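Local coordinates for pvivax hypothetical protein (Plasmodium vivax, PDB 2B30), which is of unknown function but is probably a magnesium-dependent phosphatase of the haloacid dehalogenase (HAD) superfamily, Cof-like subfamily, and binds calcium in the crystal, at residues 63-76 and 89-103. Numbering follows the deposited sequence.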
loop_
_atom_site.group_PDB
_atom_site.type_symbol
_atom_site.label_atom_id
_atom_site.label_comp_id
_atom_site.label_asym_id
_atom_site.label_seq_id
_atom_site.Cartn_x
_atom_site.Cartn_y
_atom_site.Cartn_z
ATOM N N MET A 63 -1.295 -21.169 9.721
ATOM C CA MET A 63 -0.960 -21.036 8.316
ATOM C C MET A 63 0.297 -20.197 8.250
ATOM O O MET A 63 0.404 -19.154 8.911
ATOM C CB MET A 63 -2.078 -20.354 7.526
ATOM C CG MET A 63 -1.754 -20.210 6.038
ATOM S SD MET A 63 -3.185 -19.898 4.984
ATOM C CE MET A 63 -4.055 -21.477 5.042
ATOM N N VAL A 64 1.251 -20.658 7.456
ATOM C CA VAL A 64 2.546 -20.028 7.385
ATOM C C VAL A 64 2.801 -19.649 5.938
ATOM O O VAL A 64 2.603 -20.461 5.025
ATOM C CB VAL A 64 3.620 -20.986 7.891
ATOM C CG1 VAL A 64 5.023 -20.495 7.550
ATOM C CG2 VAL A 64 3.460 -21.187 9.383
ATOM N N SER A 65 3.217 -18.403 5.741
ATOM C CA SER A 65 3.554 -17.896 4.420
ATOM C C SER A 65 4.831 -17.069 4.503
ATOM O O SER A 65 4.929 -16.109 5.266
ATOM C CB SER A 65 2.421 -17.040 3.850
ATOM O OG SER A 65 2.867 -16.349 2.694
ATOM N N ILE A 66 5.813 -17.450 3.708
ATOM C CA ILE A 66 7.017 -16.682 3.625
ATOM C C ILE A 66 6.815 -15.590 2.587
ATOM O O ILE A 66 6.350 -15.845 1.480
ATOM C CB ILE A 66 8.207 -17.578 3.333
ATOM C CG1 ILE A 66 8.511 -18.384 4.605
ATOM C CG2 ILE A 66 9.401 -16.731 2.930
ATOM C CD1 ILE A 66 9.468 -19.506 4.418
ATOM N N CYS A 67 7.144 -14.365 2.968
ATOM C CA CYS A 67 6.965 -13.208 2.115
ATOM C C CYS A 67 8.344 -12.644 1.795
ATOM O O CYS A 67 9.054 -12.174 2.694
ATOM C CB CYS A 67 6.090 -12.190 2.841
ATOM S SG CYS A 67 4.525 -12.935 3.457
ATOM N N THR A 68 8.740 -12.713 0.525
ATOM C CA THR A 68 10.114 -12.380 0.159
ATOM C C THR A 68 10.260 -11.886 -1.264
ATOM O O THR A 68 9.367 -12.069 -2.090
ATOM C CB THR A 68 11.030 -13.604 0.322
ATOM O OG1 THR A 68 12.406 -13.223 0.133
ATOM C CG2 THR A 68 10.635 -14.707 -0.676
ATOM N N GLY A 69 11.419 -11.279 -1.528
ATOM C CA GLY A 69 11.830 -10.904 -2.874
ATOM C C GLY A 69 12.279 -12.084 -3.717
ATOM O O GLY A 69 12.352 -11.981 -4.931
ATOM N N ARG A 70 12.587 -13.207 -3.083
ATOM C CA ARG A 70 13.031 -14.390 -3.801
ATOM C C ARG A 70 11.874 -15.132 -4.447
ATOM O O ARG A 70 10.707 -14.837 -4.195
ATOM C CB ARG A 70 13.810 -15.311 -2.862
ATOM C CG ARG A 70 15.171 -14.743 -2.524
ATOM C CD ARG A 70 15.765 -15.271 -1.233
ATOM N NE ARG A 70 16.458 -16.536 -1.448
ATOM C CZ ARG A 70 17.539 -16.954 -0.785
ATOM N NH1 ARG A 70 18.104 -16.234 0.171
ATOM N NH2 ARG A 70 18.062 -18.126 -1.092
ATOM N N SER A 71 12.216 -16.087 -5.305
ATOM C CA SER A 71 11.239 -16.951 -5.943
ATOM C C SER A 71 10.973 -18.107 -4.998
ATOM O O SER A 71 11.710 -18.271 -4.026
ATOM C CB SER A 71 11.802 -17.472 -7.261
ATOM O OG SER A 71 12.909 -18.335 -7.032
ATOM N N LYS A 72 9.939 -18.908 -5.278
ATOM C CA LYS A 72 9.620 -20.084 -4.437
ATOM C C LYS A 72 10.784 -21.063 -4.429
ATOM O O LYS A 72 11.302 -21.395 -3.369
ATOM C CB LYS A 72 8.339 -20.807 -4.895
ATOM C CG LYS A 72 7.981 -22.044 -4.046
ATOM C CD LYS A 72 6.526 -22.538 -4.271
ATOM C CE LYS A 72 6.336 -23.244 -5.607
ATOM N NZ LYS A 72 7.329 -24.341 -5.826
ATOM N N VAL A 73 11.195 -21.496 -5.621
ATOM C CA VAL A 73 12.291 -22.458 -5.769
ATOM C C VAL A 73 13.589 -21.920 -5.164
ATOM O O VAL A 73 14.411 -22.682 -4.681
ATOM C CB VAL A 73 12.546 -22.863 -7.257
ATOM C CG1 VAL A 73 11.337 -23.561 -7.846
ATOM C CG2 VAL A 73 12.926 -21.659 -8.109
ATOM N N GLY A 74 13.768 -20.605 -5.202
ATOM C CA GLY A 74 14.918 -19.981 -4.565
ATOM C C GLY A 74 14.902 -20.253 -3.074
ATOM O O GLY A 74 15.933 -20.567 -2.477
ATOM N N ILE A 75 13.713 -20.152 -2.484
ATOM C CA ILE A 75 13.526 -20.397 -1.060
ATOM C C ILE A 75 13.611 -21.883 -0.708
ATOM O O ILE A 75 14.147 -22.233 0.348
ATOM C CB ILE A 75 12.211 -19.749 -0.563
ATOM C CG1 ILE A 75 12.561 -18.492 0.209
ATOM C CG2 ILE A 75 11.390 -20.680 0.325
ATOM C CD1 ILE A 75 11.386 -17.722 0.630
ATOM N N LEU A 76 13.078 -22.737 -1.585
ATOM C CA LEU A 76 13.157 -24.184 -1.403
ATOM C C LEU A 76 14.587 -24.720 -1.531
ATOM O O LEU A 76 14.935 -25.703 -0.889
ATOM C CB LEU A 76 12.262 -24.908 -2.406
ATOM C CG LEU A 76 10.751 -24.665 -2.389
ATOM C CD1 LEU A 76 10.080 -25.785 -3.144
ATOM C CD2 LEU A 76 10.183 -24.564 -0.980
ATOM N N PHE A 89 6.652 -28.376 5.089
ATOM C CA PHE A 89 6.384 -27.098 4.449
ATOM C C PHE A 89 7.160 -27.011 3.132
ATOM O O PHE A 89 8.341 -27.359 3.088
ATOM C CB PHE A 89 6.811 -25.963 5.368
ATOM C CG PHE A 89 6.441 -24.609 4.857
ATOM C CD1 PHE A 89 5.115 -24.204 4.853
ATOM C CD2 PHE A 89 7.413 -23.744 4.370
ATOM C CE1 PHE A 89 4.756 -22.952 4.375
ATOM C CE2 PHE A 89 7.072 -22.492 3.893
ATOM C CZ PHE A 89 5.741 -22.093 3.893
ATOM N N TYR A 90 6.486 -26.556 2.073
ATOM C CA TYR A 90 7.036 -26.565 0.719
ATOM C C TYR A 90 6.706 -25.249 0.010
ATOM O O TYR A 90 6.466 -25.214 -1.200
ATOM C CB TYR A 90 6.502 -27.788 -0.061
ATOM C CG TYR A 90 6.728 -29.100 0.675
ATOM C CD1 TYR A 90 7.872 -29.871 0.454
ATOM C CD2 TYR A 90 5.819 -29.543 1.635
ATOM C CE1 TYR A 90 8.088 -31.054 1.163
ATOM C CE2 TYR A 90 6.032 -30.719 2.349
ATOM C CZ TYR A 90 7.157 -31.466 2.107
ATOM O OH TYR A 90 7.338 -32.623 2.819
ATOM N N GLY A 91 6.692 -24.165 0.783
ATOM C CA GLY A 91 6.521 -22.821 0.244
ATOM C C GLY A 91 5.111 -22.465 -0.176
ATOM O O GLY A 91 4.905 -21.505 -0.915
ATOM N N MET A 92 4.132 -23.221 0.296
ATOM C CA MET A 92 2.746 -22.964 -0.053
ATOM C C MET A 92 1.877 -22.939 1.196
ATOM O O MET A 92 1.816 -23.917 1.926
ATOM C CB MET A 92 2.251 -24.044 -0.985
ATOM C CG MET A 92 3.088 -24.206 -2.214
ATOM S SD MET A 92 2.401 -25.531 -3.177
ATOM C CE MET A 92 2.841 -26.967 -2.190
ATOM N N PRO A 93 1.190 -21.824 1.444
ATOM C CA PRO A 93 1.086 -20.627 0.603
ATOM C C PRO A 93 2.360 -19.775 0.612
ATOM O O PRO A 93 3.271 -20.012 1.415
ATOM C CB PRO A 93 -0.064 -19.862 1.248
ATOM C CG PRO A 93 0.023 -20.243 2.703
ATOM C CD PRO A 93 0.451 -21.679 2.710
ATOM N N GLY A 94 2.421 -18.794 -0.281
ATOM C CA GLY A 94 3.580 -17.924 -0.330
ATOM C C GLY A 94 3.426 -16.664 -1.153
ATOM O O GLY A 94 2.698 -16.636 -2.139
ATOM N N VAL A 95 4.133 -15.621 -0.716
ATOM C CA VAL A 95 4.232 -14.356 -1.423
ATOM C C VAL A 95 5.683 -14.208 -1.875
ATOM O O VAL A 95 6.592 -14.059 -1.053
ATOM C CB VAL A 95 3.850 -13.181 -0.502
ATOM C CG1 VAL A 95 4.066 -11.858 -1.202
ATOM C CG2 VAL A 95 2.409 -13.319 -0.046
ATOM N N TYR A 96 5.893 -14.254 -3.183
ATOM C CA TYR A 96 7.227 -14.285 -3.729
ATOM C C TYR A 96 7.436 -13.133 -4.685
ATOM O O TYR A 96 6.471 -12.558 -5.185
ATOM C CB TYR A 96 7.443 -15.611 -4.427
ATOM C CG TYR A 96 7.287 -16.770 -3.486
ATOM C CD1 TYR A 96 8.233 -17.007 -2.509
ATOM C CD2 TYR A 96 6.179 -17.622 -3.550
ATOM C CE1 TYR A 96 8.107 -18.068 -1.630
ATOM C CE2 TYR A 96 6.044 -18.691 -2.665
ATOM C CZ TYR A 96 7.018 -18.898 -1.714
ATOM O OH TYR A 96 6.930 -19.927 -0.830
ATOM N N ILE A 97 8.704 -12.790 -4.915
ATOM C CA ILE A 97 9.077 -11.732 -5.848
ATOM C C ILE A 97 8.330 -10.442 -5.514
ATOM O O ILE A 97 7.679 -9.836 -6.363
ATOM C CB ILE A 97 8.843 -12.145 -7.332
ATOM C CG1 ILE A 97 9.411 -13.550 -7.589
ATOM C CG2 ILE A 97 9.489 -11.111 -8.293
ATOM C CD1 ILE A 97 9.601 -13.872 -9.075
ATOM N N ASN A 98 8.426 -10.060 -4.247
ATOM C CA ASN A 98 7.874 -8.816 -3.741
ATOM C C ASN A 98 6.399 -8.621 -4.052
ATOM O O ASN A 98 5.939 -7.497 -4.285
ATOM C CB ASN A 98 8.737 -7.628 -4.200
ATOM C CG ASN A 98 10.058 -7.571 -3.458
ATOM O OD1 ASN A 98 10.198 -8.203 -2.404
ATOM N ND2 ASN A 98 11.023 -6.813 -3.987
ATOM N N GLY A 99 5.658 -9.723 -4.029
ATOM C CA GLY A 99 4.210 -9.661 -4.144
ATOM C C GLY A 99 3.651 -9.821 -5.535
ATOM O O GLY A 99 2.430 -9.765 -5.706
ATOM N N THR A 100 4.529 -10.048 -6.513
ATOM C CA THR A 100 4.114 -10.230 -7.899
ATOM C C THR A 100 3.815 -11.707 -8.228
ATOM O O THR A 100 3.185 -12.007 -9.252
ATOM C CB THR A 100 5.162 -9.651 -8.875
ATOM O OG1 THR A 100 6.439 -10.238 -8.618
ATOM C CG2 THR A 100 5.279 -8.157 -8.693
ATOM N N ILE A 101 4.245 -12.625 -7.364
ATOM C CA ILE A 101 3.845 -14.028 -7.491
ATOM C C ILE A 101 3.307 -14.540 -6.158
ATOM O O ILE A 101 3.978 -14.430 -5.137
ATOM C CB ILE A 101 4.999 -14.946 -7.984
ATOM C CG1 ILE A 101 5.428 -14.539 -9.383
ATOM C CG2 ILE A 101 4.556 -16.423 -8.016
ATOM C CD1 ILE A 101 6.676 -15.251 -9.873
ATOM N N VAL A 102 2.108 -15.119 -6.185
ATOM C CA VAL A 102 1.446 -15.594 -4.966
ATOM C C VAL A 102 0.835 -16.979 -5.173
ATOM O O VAL A 102 0.107 -17.192 -6.143
ATOM C CB VAL A 102 0.326 -14.627 -4.530
ATOM C CG1 VAL A 102 -0.312 -15.101 -3.234
ATOM C CG2 VAL A 102 0.865 -13.220 -4.377
ATOM N N TYR A 103 1.132 -17.904 -4.262
ATOM C CA TYR A 103 0.573 -19.255 -4.303
ATOM C C TYR A 103 -0.310 -19.508 -3.096
ATOM O O TYR A 103 0.037 -19.116 -1.973
ATOM C CB TYR A 103 1.681 -20.298 -4.318
ATOM C CG TYR A 103 2.558 -20.227 -5.539
ATOM C CD1 TYR A 103 2.064 -20.541 -6.794
ATOM C CD2 TYR A 103 3.888 -19.857 -5.436
ATOM C CE1 TYR A 103 2.876 -20.473 -7.918
ATOM C CE2 TYR A 103 4.707 -19.789 -6.556
ATOM C CZ TYR A 103 4.196 -20.100 -7.781
ATOM O OH TYR A 103 5.006 -20.023 -8.869
HETATM O O HOH W 1 5.900 -19.749 1.733
#
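The Tyr96 ring lies between Lys72, at the start of helix 72-79, and Ile66 of strand 63-67. Lys72 covers one face, with its CB 3.9 Å from the ring centroid in a CH-pi contact. Ile66 O lies over the opposite face. At the edge sit Ile75 CD1 and Thr68 CG2, the latter 3.8 Å from Tyr96 CD1. The Phe89 ring turns an edge to Val64 O, 3.4 Å from Phe89 CE1. Gly91 N lies above one face, toward the rim. Ile66 CD1 meets the same ring obliquely. Tyr96 CG is anti to the carbonyl carbon (chi1 -60°), which carries the ring beneath the helix. Tyr96 OH donates to Gly91 O at 2.6 Å. A water donates to Tyr96 OH and Pro93 O and accepts from Ile66 N, bridging strand 63-67 to segment 89-103. Strands 63-67 and 94-96 are parallel neighbours in the mixed sheet of the Rossmann-like HAD core. Val95 N donates to Ile66 O, and Thr68 N donates to Val95 O at 3.0 Å. On the face with Cys67 and Val95, Cys67 SG packs 4.0 Å from Val95 CB, under helix 225-235. Past the strands, Asn98 N donates to Thr68 O. Ile97 N donates to Arg70 O at 3.0 Å. The Thr68 side chain is about 6 Å from the bound calcium ion. Arg70 salt-bridges the calcium ligand Asp35, and its NH2 bonds Tyr160 O.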